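Local coordinates for dual specificity protein phosphatase 14 (Homo sapiens, PDB 2WGP), which hydrolyses phosphotyrosine, phosphoserine and phosphothreonine esters in proteins, and so inactivates the MAP kinases ERK, JNK and p38, at residues A[33-38]-A[115-120]; A[42-47]-A[68-73]; A[123-128]-A[137-142]. All coordinates share one frame; numbering follows the deposited sequence.

Contact 1 of 3, residues A[33-38]-A[115-120]. With PO4 (phosphate ion), chain C.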
loop_
_atom_site.group_PDB
_atom_site.type_symbol
_atom_site.label_atom_id
_atom_site.label_comp_id
_atom_site.label_asym_id
_atom_site.label_seq_id
_atom_site.Cartn_x
_atom_site.Cartn_y
_atom_site.Cartn_z
ATOM N N LEU A 33 18.474 -14.896 -32.276
ATOM C CA LEU A 33 18.157 -14.062 -31.107
ATOM C C LEU A 33 19.358 -13.929 -30.207
ATOM O O LEU A 33 19.941 -14.937 -29.757
ATOM C CB LEU A 33 16.950 -14.605 -30.306
ATOM C CG LEU A 33 16.543 -13.873 -29.014
ATOM C CD1 LEU A 33 16.034 -12.470 -29.315
ATOM C CD2 LEU A 33 15.499 -14.650 -28.210
ATOM N N PHE A 34 19.698 -12.668 -29.931
ATOM C CA PHE A 34 20.749 -12.341 -29.000
ATOM C C PHE A 34 20.194 -11.402 -27.934
ATOM O O PHE A 34 19.269 -10.610 -28.191
ATOM C CB PHE A 34 21.911 -11.669 -29.719
ATOM C CG PHE A 34 22.537 -12.530 -30.782
ATOM C CD1 PHE A 34 23.736 -13.214 -30.525
ATOM C CD2 PHE A 34 21.943 -12.659 -32.037
ATOM C CE1 PHE A 34 24.324 -14.012 -31.511
ATOM C CE2 PHE A 34 22.521 -13.474 -33.010
ATOM C CZ PHE A 34 23.708 -14.147 -32.737
ATOM N N LEU A 35 20.790 -11.476 -26.749
ATOM C CA LEU A 35 20.447 -10.623 -25.619
ATOM C C LEU A 35 21.696 -9.838 -25.207
ATOM O O LEU A 35 22.814 -10.386 -25.187
ATOM C CB LEU A 35 19.994 -11.513 -24.464
ATOM C CG LEU A 35 19.715 -10.998 -23.064
ATOM C CD1 LEU A 35 19.195 -12.111 -22.191
ATOM C CD2 LEU A 35 20.939 -10.341 -22.427
ATOM N N GLY A 36 21.521 -8.567 -24.858
ATOM C CA GLY A 36 22.660 -7.763 -24.472
ATOM C C GLY A 36 22.413 -6.555 -23.587
ATOM O O GLY A 36 21.274 -6.150 -23.334
ATOM N N ARG A 37 23.537 -6.013 -23.123
ATOM C CA ARG A 37 23.643 -4.676 -22.558
ATOM C C ARG A 37 23.597 -3.623 -23.626
ATOM O O ARG A 37 24.021 -3.857 -24.767
ATOM C CB ARG A 37 25.008 -4.510 -21.877
ATOM C CG ARG A 37 25.179 -5.340 -20.690
ATOM C CD ARG A 37 26.295 -4.855 -19.774
ATOM N NE ARG A 37 27.585 -5.480 -20.073
ATOM C CZ ARG A 37 28.659 -4.862 -20.571
ATOM N NH1 ARG A 37 28.655 -3.580 -20.863
ATOM N NH2 ARG A 37 29.773 -5.549 -20.776
ATOM N N GLY A 38 23.165 -2.422 -23.242
ATOM C CA GLY A 38 23.008 -1.322 -24.213
ATOM C C GLY A 38 24.325 -0.939 -24.861
ATOM O O GLY A 38 24.356 -0.597 -26.028
ATOM N N SER A 115 17.493 -7.883 -16.720
ATOM C CA SER A 115 16.077 -7.960 -16.361
ATOM C C SER A 115 15.126 -7.731 -17.555
ATOM O O SER A 115 14.462 -8.672 -17.996
ATOM C CB SER A 115 15.780 -6.997 -15.207
ATOM O OG SER A 115 14.401 -6.996 -14.854
ATOM N N ARG A 116 15.097 -6.523 -18.105
ATOM C CA ARG A 116 14.137 -6.216 -19.179
ATOM C C ARG A 116 14.320 -7.116 -20.417
ATOM O O ARG A 116 13.360 -7.743 -20.876
ATOM C CB ARG A 116 14.185 -4.731 -19.590
ATOM C CG ARG A 116 13.510 -3.776 -18.605
ATOM C CD ARG A 116 13.824 -2.325 -18.925
ATOM N NE ARG A 116 15.215 -2.005 -18.610
ATOM C CZ ARG A 116 15.731 -0.776 -18.617
ATOM N NH1 ARG A 116 15.011 0.279 -18.968
ATOM N NH2 ARG A 116 17.005 -0.618 -18.348
ATOM N N SER A 117 15.529 -7.162 -20.975
ATOM C CA SER A 117 15.787 -7.976 -22.173
ATOM C C SER A 117 15.600 -9.473 -21.925
ATOM O O SER A 117 14.988 -10.174 -22.753
ATOM C CB SER A 117 17.145 -7.661 -22.799
ATOM O OG SER A 117 18.228 -7.978 -21.952
ATOM N N ALA A 118 16.111 -9.959 -20.801
ATOM C CA ALA A 118 15.970 -11.380 -20.434
ATOM C C ALA A 118 14.513 -11.759 -20.360
ATOM O O ALA A 118 14.132 -12.855 -20.786
ATOM C CB ALA A 118 16.643 -11.654 -19.063
ATOM N N THR A 119 13.685 -10.863 -19.812
ATOM C CA THR A 119 12.250 -11.163 -19.623
ATOM C C THR A 119 11.567 -11.360 -20.987
ATOM O O THR A 119 10.801 -12.302 -21.187
ATOM C CB THR A 119 11.532 -10.068 -18.818
ATOM O OG1 THR A 119 12.138 -9.968 -17.503
ATOM C CG2 THR A 119 10.015 -10.383 -18.720
ATOM N N LEU A 120 11.866 -10.460 -21.919
ATOM C CA LEU A 120 11.318 -10.539 -23.261
ATOM C C LEU A 120 11.805 -11.768 -24.024
ATOM O O LEU A 120 11.012 -12.403 -24.745
ATOM C CB LEU A 120 11.645 -9.259 -24.028
ATOM C CG LEU A 120 10.985 -7.970 -23.502
ATOM C CD1 LEU A 120 11.598 -6.767 -24.194
ATOM C CD2 LEU A 120 9.431 -8.026 -23.652
HETATM P P PO4 C . 17.956 -3.959 -16.912
HETATM O O1 PO4 C . 16.497 -4.085 -17.248
HETATM O O2 PO4 C . 18.710 -2.843 -17.577
HETATM O O3 PO4 C . 18.675 -5.240 -17.329
HETATM O O4 PO4 C . 18.143 -3.833 -15.400
#

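Contact 2 of 3, residues A[42-47]-A[68-73]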
loop_
_atom_site.group_PDB
_atom_site.type_symbol
_atom_site.label_atom_id
_atom_site.label_comp_id
_atom_site.label_asym_id
_atom_site.label_seq_id
_atom_site.Cartn_x
_atom_site.Cartn_y
_atom_site.Cartn_z
ATOM N N SER A 42 25.512 -0.234 -29.866
ATOM C CA SER A 42 26.134 0.703 -30.816
ATOM C C SER A 42 27.395 0.164 -31.541
ATOM O O SER A 42 27.989 0.873 -32.358
ATOM C CB SER A 42 26.493 2.010 -30.098
ATOM O OG SER A 42 27.324 1.753 -28.981
ATOM N N ASN A 43 27.799 -1.074 -31.252
ATOM C CA ASN A 43 28.960 -1.674 -31.916
ATOM C C ASN A 43 28.518 -2.351 -33.214
ATOM O O ASN A 43 28.230 -3.557 -33.252
ATOM C CB ASN A 43 29.664 -2.662 -30.984
ATOM C CG ASN A 43 31.013 -3.139 -31.526
ATOM O OD1 ASN A 43 31.283 -3.078 -32.727
ATOM N ND2 ASN A 43 31.852 -3.652 -30.628
ATOM N N ARG A 44 28.475 -1.544 -34.271
ATOM C CA ARG A 44 28.029 -1.978 -35.588
ATOM C C ARG A 44 28.743 -3.251 -36.051
ATOM O O ARG A 44 28.101 -4.215 -36.442
ATOM C CB ARG A 44 28.220 -0.814 -36.579
ATOM C CG ARG A 44 27.820 -1.056 -38.036
ATOM C CD ARG A 44 28.222 0.177 -38.855
ATOM N NE ARG A 44 28.307 -0.051 -40.294
ATOM C CZ ARG A 44 29.283 -0.723 -40.915
ATOM N NH1 ARG A 44 30.287 -1.287 -40.232
ATOM N NH2 ARG A 44 29.251 -0.842 -42.241
ATOM N N HIS A 45 30.067 -3.262 -35.958
ATOM C CA HIS A 45 30.868 -4.418 -36.380
ATOM C C HIS A 45 30.541 -5.701 -35.622
ATOM O O HIS A 45 30.477 -6.762 -36.228
ATOM C CB HIS A 45 32.363 -4.133 -36.218
ATOM C CG HIS A 45 33.239 -5.187 -36.820
ATOM N ND1 HIS A 45 33.636 -5.163 -38.145
ATOM C CD2 HIS A 45 33.779 -6.310 -36.286
ATOM C CE1 HIS A 45 34.387 -6.223 -38.396
ATOM N NE2 HIS A 45 34.492 -6.933 -37.285
ATOM N N LEU A 46 30.385 -5.599 -34.300
ATOM C CA LEU A 46 30.039 -6.747 -33.460
ATOM C C LEU A 46 28.688 -7.337 -33.861
ATOM O O LEU A 46 28.537 -8.557 -33.964
ATOM C CB LEU A 46 30.014 -6.328 -31.975
ATOM C CG LEU A 46 29.763 -7.399 -30.904
ATOM C CD1 LEU A 46 31.078 -7.985 -30.451
ATOM C CD2 LEU A 46 29.031 -6.803 -29.702
ATOM N N LEU A 47 27.701 -6.480 -34.094
ATOM C CA LEU A 47 26.375 -6.951 -34.465
ATOM C C LEU A 47 26.337 -7.533 -35.895
ATOM O O LEU A 47 25.708 -8.577 -36.128
ATOM C CB LEU A 47 25.340 -5.834 -34.301
ATOM C CG LEU A 47 25.221 -5.166 -32.920
ATOM C CD1 LEU A 47 24.107 -4.164 -32.965
ATOM C CD2 LEU A 47 25.004 -6.163 -31.766
ATOM N N PRO A 68 22.170 2.898 -40.093
ATOM C CA PRO A 68 21.292 2.517 -41.211
ATOM C C PRO A 68 21.160 1.003 -41.411
ATOM O O PRO A 68 20.159 0.532 -41.937
ATOM C CB PRO A 68 21.968 3.167 -42.435
ATOM C CG PRO A 68 22.867 4.232 -41.869
ATOM C CD PRO A 68 23.337 3.672 -40.559
ATOM N N GLN A 69 22.164 0.265 -40.959
ATOM C CA GLN A 69 22.255 -1.186 -41.151
ATOM C C GLN A 69 21.209 -1.983 -40.391
ATOM O O GLN A 69 20.998 -3.159 -40.682
ATOM C CB GLN A 69 23.639 -1.688 -40.728
ATOM C CG GLN A 69 24.742 -1.286 -41.681
ATOM C CD GLN A 69 25.099 0.178 -41.586
ATOM O OE1 GLN A 69 24.922 0.800 -40.545
ATOM N NE2 GLN A 69 25.599 0.745 -42.692
ATOM N N PHE A 70 20.599 -1.380 -39.382
ATOM C CA PHE A 70 19.666 -2.110 -38.547
ATOM C C PHE A 70 18.327 -1.456 -38.571
ATOM O O PHE A 70 18.214 -0.236 -38.717
ATOM C CB PHE A 70 20.174 -2.237 -37.092
ATOM C CG PHE A 70 21.613 -2.609 -36.996
ATOM C CD1 PHE A 70 22.045 -3.885 -37.359
ATOM C CD2 PHE A 70 22.552 -1.681 -36.553
ATOM C CE1 PHE A 70 23.409 -4.242 -37.274
ATOM C CE2 PHE A 70 23.910 -2.018 -36.469
ATOM C CZ PHE A 70 24.330 -3.304 -36.828
ATOM N N GLU A 71 17.318 -2.299 -38.421
ATOM C CA GLU A 71 15.980 -1.887 -38.093
ATOM C C GLU A 71 15.935 -1.725 -36.580
ATOM O O GLU A 71 16.531 -2.509 -35.862
ATOM C CB GLU A 71 15.020 -2.983 -38.555
ATOM C CG GLU A 71 13.582 -2.748 -38.257
ATOM C CD GLU A 71 12.726 -3.948 -38.619
ATOM O OE1 GLU A 71 11.497 -3.811 -38.540
ATOM O OE2 GLU A 71 13.275 -5.020 -38.969
ATOM N N TYR A 72 15.261 -0.698 -36.082
ATOM C CA TYR A 72 15.192 -0.466 -34.635
ATOM C C TYR A 72 13.753 -0.514 -34.147
ATOM O O TYR A 72 12.849 0.059 -34.797
ATOM C CB TYR A 72 15.784 0.902 -34.267
ATOM C CG TYR A 72 17.275 0.977 -34.350
ATOM C CD1 TYR A 72 17.912 1.189 -35.568
ATOM C CD2 TYR A 72 18.059 0.852 -33.214
ATOM C CE1 TYR A 72 19.269 1.268 -35.652
ATOM C CE2 TYR A 72 19.426 0.898 -33.295
ATOM C CZ TYR A 72 20.032 1.112 -34.515
ATOM O OH TYR A 72 21.397 1.189 -34.606
ATOM N N VAL A 73 13.556 -1.167 -32.997
ATOM C CA VAL A 73 12.271 -1.212 -32.296
ATOM C C VAL A 73 12.472 -0.764 -30.840
ATOM O O VAL A 73 13.211 -1.377 -30.101
ATOM C CB VAL A 73 11.655 -2.627 -32.300
ATOM C CG1 VAL A 73 10.308 -2.638 -31.551
ATOM C CG2 VAL A 73 11.494 -3.153 -33.751
#

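Contact 3 of 3, residues A[123-128]-A[137-142]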
loop_
_atom_site.group_PDB
_atom_site.type_symbol
_atom_site.label_atom_id
_atom_site.label_comp_id
_atom_site.label_asym_id
_atom_site.label_seq_id
_atom_site.Cartn_x
_atom_site.Cartn_y
_atom_site.Cartn_z
ATOM N N ALA A 123 9.933 -14.790 -22.680
ATOM C CA ALA A 123 8.570 -14.822 -23.207
ATOM C C ALA A 123 8.572 -15.386 -24.646
ATOM O O ALA A 123 7.729 -16.222 -24.992
ATOM C CB ALA A 123 7.938 -13.421 -23.154
ATOM N N TYR A 124 9.530 -14.943 -25.460
ATOM C CA TYR A 124 9.706 -15.437 -26.836
ATOM C C TYR A 124 9.946 -16.957 -26.900
ATOM O O TYR A 124 9.310 -17.666 -27.688
ATOM C CB TYR A 124 10.865 -14.694 -27.544
ATOM C CG TYR A 124 11.302 -15.366 -28.816
ATOM C CD1 TYR A 124 10.551 -15.229 -29.997
ATOM C CD2 TYR A 124 12.434 -16.194 -28.838
ATOM C CE1 TYR A 124 10.926 -15.865 -31.161
ATOM C CE2 TYR A 124 12.806 -16.866 -30.000
ATOM C CZ TYR A 124 12.059 -16.693 -31.157
ATOM O OH TYR A 124 12.442 -17.323 -32.307
ATOM N N LEU A 125 10.853 -17.446 -26.069
ATOM C CA LEU A 125 11.145 -18.884 -25.987
ATOM C C LEU A 125 9.907 -19.726 -25.640
ATOM O O LEU A 125 9.691 -20.778 -26.233
ATOM C CB LEU A 125 12.261 -19.151 -24.976
ATOM C CG LEU A 125 13.690 -18.706 -25.329
ATOM C CD1 LEU A 125 14.633 -19.043 -24.147
ATOM C CD2 LEU A 125 14.193 -19.348 -26.637
ATOM N N MET A 126 9.086 -19.256 -24.707
ATOM C CA MET A 126 7.848 -19.939 -24.387
ATOM C C MET A 126 6.878 -19.965 -25.567
ATOM O O MET A 126 6.308 -21.026 -25.883
ATOM C CB MET A 126 7.152 -19.308 -23.189
ATOM C CG MET A 126 7.843 -19.573 -21.839
ATOM S SD MET A 126 6.795 -19.193 -20.455
ATOM C CE MET A 126 6.814 -17.379 -20.485
ATOM N N LYS A 127 6.703 -18.817 -26.219
ATOM C CA LYS A 127 5.728 -18.701 -27.292
ATOM C C LYS A 127 6.139 -19.437 -28.558
ATOM O O LYS A 127 5.306 -20.098 -29.177
ATOM C CB LYS A 127 5.423 -17.243 -27.626
ATOM C CG LYS A 127 4.247 -17.096 -28.634
ATOM C CD LYS A 127 3.919 -15.658 -28.951
ATOM C CE LYS A 127 2.736 -15.601 -29.930
ATOM N NZ LYS A 127 2.165 -14.245 -30.001
ATOM N N PHE A 128 7.405 -19.330 -28.951
ATOM C CA PHE A 128 7.827 -19.873 -30.245
ATOM C C PHE A 128 8.732 -21.106 -30.194
ATOM O O PHE A 128 8.961 -21.721 -31.230
ATOM C CB PHE A 128 8.466 -18.764 -31.089
ATOM C CG PHE A 128 7.469 -17.807 -31.649
ATOM C CD1 PHE A 128 6.645 -18.190 -32.717
ATOM C CD2 PHE A 128 7.326 -16.533 -31.108
ATOM C CE1 PHE A 128 5.715 -17.325 -33.229
ATOM C CE2 PHE A 128 6.415 -15.666 -31.620
ATOM C CZ PHE A 128 5.599 -16.057 -32.688
ATOM N N TYR A 137 13.719 -19.919 -18.654
ATOM C CA TYR A 137 14.664 -19.321 -17.702
ATOM C C TYR A 137 16.016 -20.023 -17.716
ATOM O O TYR A 137 17.051 -19.372 -17.899
ATOM C CB TYR A 137 14.029 -19.289 -16.297
ATOM C CG TYR A 137 14.942 -18.785 -15.208
ATOM C CD1 TYR A 137 15.342 -17.446 -15.154
ATOM C CD2 TYR A 137 15.407 -19.658 -14.238
ATOM C CE1 TYR A 137 16.206 -17.001 -14.124
ATOM C CE2 TYR A 137 16.236 -19.231 -13.220
ATOM C CZ TYR A 137 16.627 -17.919 -13.160
ATOM O OH TYR A 137 17.462 -17.536 -12.135
ATOM N N ASN A 138 16.013 -21.341 -17.536
ATOM C CA ASN A 138 17.259 -22.120 -17.513
ATOM C C ASN A 138 18.035 -21.978 -18.821
ATOM O O ASN A 138 19.256 -21.872 -18.794
ATOM C CB ASN A 138 16.981 -23.597 -17.251
ATOM C CG ASN A 138 16.435 -23.869 -15.865
ATOM O OD1 ASN A 138 16.642 -23.106 -14.923
ATOM N ND2 ASN A 138 15.733 -24.974 -15.741
ATOM N N TRP A 139 17.319 -21.938 -19.943
ATOM C CA TRP A 139 17.906 -21.723 -21.282
ATOM C C TRP A 139 18.718 -20.402 -21.320
ATOM O O TRP A 139 19.922 -20.386 -21.614
ATOM C CB TRP A 139 16.755 -21.694 -22.301
ATOM C CG TRP A 139 17.090 -21.618 -23.758
ATOM C CD1 TRP A 139 18.118 -20.950 -24.343
ATOM C CD2 TRP A 139 16.311 -22.155 -24.824
ATOM N NE1 TRP A 139 18.069 -21.087 -25.691
ATOM C CE2 TRP A 139 16.974 -21.837 -26.021
ATOM C CE3 TRP A 139 15.145 -22.931 -24.880
ATOM C CZ2 TRP A 139 16.503 -22.242 -27.270
ATOM C CZ3 TRP A 139 14.678 -23.336 -26.118
ATOM C CH2 TRP A 139 15.354 -22.982 -27.298
ATOM N N VAL A 140 18.061 -19.302 -20.997
ATOM C CA VAL A 140 18.722 -17.994 -21.017
ATOM C C VAL A 140 19.823 -17.903 -19.953
ATOM O O VAL A 140 20.908 -17.405 -20.217
ATOM C CB VAL A 140 17.730 -16.844 -20.822
ATOM C CG1 VAL A 140 18.473 -15.488 -20.915
ATOM C CG2 VAL A 140 16.602 -16.903 -21.866
ATOM N N LYS A 141 19.534 -18.411 -18.767
ATOM C CA LYS A 141 20.492 -18.427 -17.650
ATOM C C LYS A 141 21.761 -19.262 -17.994
ATOM O O LYS A 141 22.860 -18.904 -17.575
ATOM C CB LYS A 141 19.758 -18.903 -16.376
ATOM C CG LYS A 141 20.520 -18.889 -15.060
ATOM C CD LYS A 141 20.423 -17.589 -14.302
ATOM C CE LYS A 141 20.925 -17.779 -12.871
ATOM N NZ LYS A 141 21.616 -16.606 -12.333
ATOM N N ALA A 142 21.626 -20.346 -18.762
ATOM C CA ALA A 142 22.795 -21.108 -19.196
ATOM C C ALA A 142 23.738 -20.268 -20.049
ATOM O O ALA A 142 24.962 -20.433 -19.967
ATOM C CB ALA A 142 22.385 -22.386 -19.954
#

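Contact 1 of 3, residues A[33-38]-A[115-120]
Leu35 of strand 33-36 lies against Ser117 and Ala118 in the first turn of helix 116-129, which runs nearly antiparallel to the strand (156° between segment axes). Ser115 and Arg116 close the P-loop, the CX5R signature that begins at Cys110, and lead into the helix. Ser115, at the N-cap position, gives its backbone N to O3 of the bound phosphate (3.0 Å), while its hydroxyl joins Asp79 and Asn150. Arg116 grips the ion three times. Its backbone N reaches phosphate O1 at 2.9 Å, and because its chain bends at chi3 (-71°), NE comes back to the same O1 at 2.8 Å. NH2 binds phosphate O2 almost straight, at 174°, with that oxygen in the guanidinium plane; NH1 is turned to Glu61 and the carbonyl of Leu77, which fix the rotation of the group. Ser117 faces the strand; its OG, 3.5 Å from Leu35 CG, is buried with no polar partner in the model, and the side chain also touches Cys110, the phosphocysteine nucleophile. In related phosphatases the equivalent hydroxyl assists breakdown of the phosphoenzyme, which may hold here. Ala118 offers backbone and methyl alike to Leu35, whose CD1 stands 3.7 Å from Ala118 CA. Thr119 turns away from the strand; its OG1 hydrogen-bonds Ser115 O (2.7 Å), the opposite face of that carbonyl being taken by Thr119 N. The chemistry implies an anion site built from P-loop N-H groups and the arginine at a helix N-terminus; the ion, probably from the crystallisation liquor, occupies the expected place of a substrate phosphate.

Contact 2 of 3, residues A[42-47]-A[68-73]
The Phe70 ring is sandwiched: Leu47 CD1 lies over one face, Gln69 CB covers the centre of the other, and Arg44 O meets the edge in the ring plane. The leucine methyl makes a CH-pi contact, 4.3 Å from the ring centroid and 23° off the normal, offset toward the rim. Leu47 crosses the ring at about a right angle, and its CB touches the outer end of the phenyl, 3.7 Å from Phe70 CZ. Arg44 O is 3.9 Å from the same CZ, a polar atom facing the slightly positive ring rim. The second pair of flat groups is the Arg44 guanidinium and the Gln69 amide. Their planes stand 75° apart, with Gln69 NE2 at the guanidinium edge. Arg44 runs extended from CG to NE, its CG anti to the backbone N (chi1 180°), and this carries NE to 3.5 Å from Gln69 CD. The glutamine instead folds back at chi2, which brings its amide round to the arginine. Trp67 lies against Arg44 as well, and its NE1 is hydrogen-bonded to Ser42 O. Asn43 caps helix 44-49: its OD1 accepts from Leu46 N at 3.1 Å, with the donor well above the carbonyl plane. Leu47 and Phe70 both rest on Ile55, so the helix packs at the edge of the sheet where strand 71-74 is outermost. The helix belongs to the beta-alpha-beta crossover from strand 33-36 to the parallel strand 54-57, part of the alpha/beta fold of dual-specificity phosphatases.

Contact 3 of 3, residues A[123-128]-A[137-142]
The carbonyl O of Trp139, whose indole packs against Leu125, accepts a hydrogen bond from Arg143 NH1 and a weak one from Ala142 N at 3.3 Å. This is helix-helix packing between successive helices, 116-129 and 133-143, in the helical part of the phosphatase domain that follows the P-loop. The contact itself is wholly apolar. Leu125 points at the partner helix and lays both methyls over one face of the indole. CD2 sits above the six-membered ring, 3.7 Å from its centroid and only 8° off the normal, a nearly perpendicular CH-pi contact. CD1 lies over the other end of the same face, 3.6 Å from Trp139 CG. With its CG anti to the backbone N (chi1 -174°), Trp139 swings its ring system back toward the first helix, where the leucine crosses it obliquely. The indole is held at its polar edge too: NE1 donates to the carbonyl of Ile29, and Ile29 and Thr30 also touch Leu125, so the loop after strand 26-28 touches both members of the pair. His129, at the end of the first helix, meets the Trp139 ring edge to face. Met126, next along the first helix, packs on Leu133 and Ala136, continuing the interface toward the start of the second helix. Val140, the next residue after the tryptophan, is buried, with Ile147 against it. Its CG2 branch, anti to the carbonyl carbon, meets the leucine, 3.7 Å from Leu125 CD1.

Contacts 1 and 3 form one buried core: both use helix 116-129, and their residues touch directly, Leu33 CD2 lying 3.5 Å from Tyr124 CD2 and Leu35 CD1 3.7 Å from Val140 CG1. Contact 2 is more peripheral, its centre about 18 Å from the centre of the chain, yet it shares the central sheet with contact 1, inside whose chain loop it is nested. Chemistry follows place. At the catalytic end of the sheet, contact 1 pairs apolar packing with a densely hydrogen-bonded phosphate; contact 3, farther along the same helix, relies on methyl-indole contacts; contact 2 joins a covered phenyl ring to a partly exposed arginine-glutamine pair.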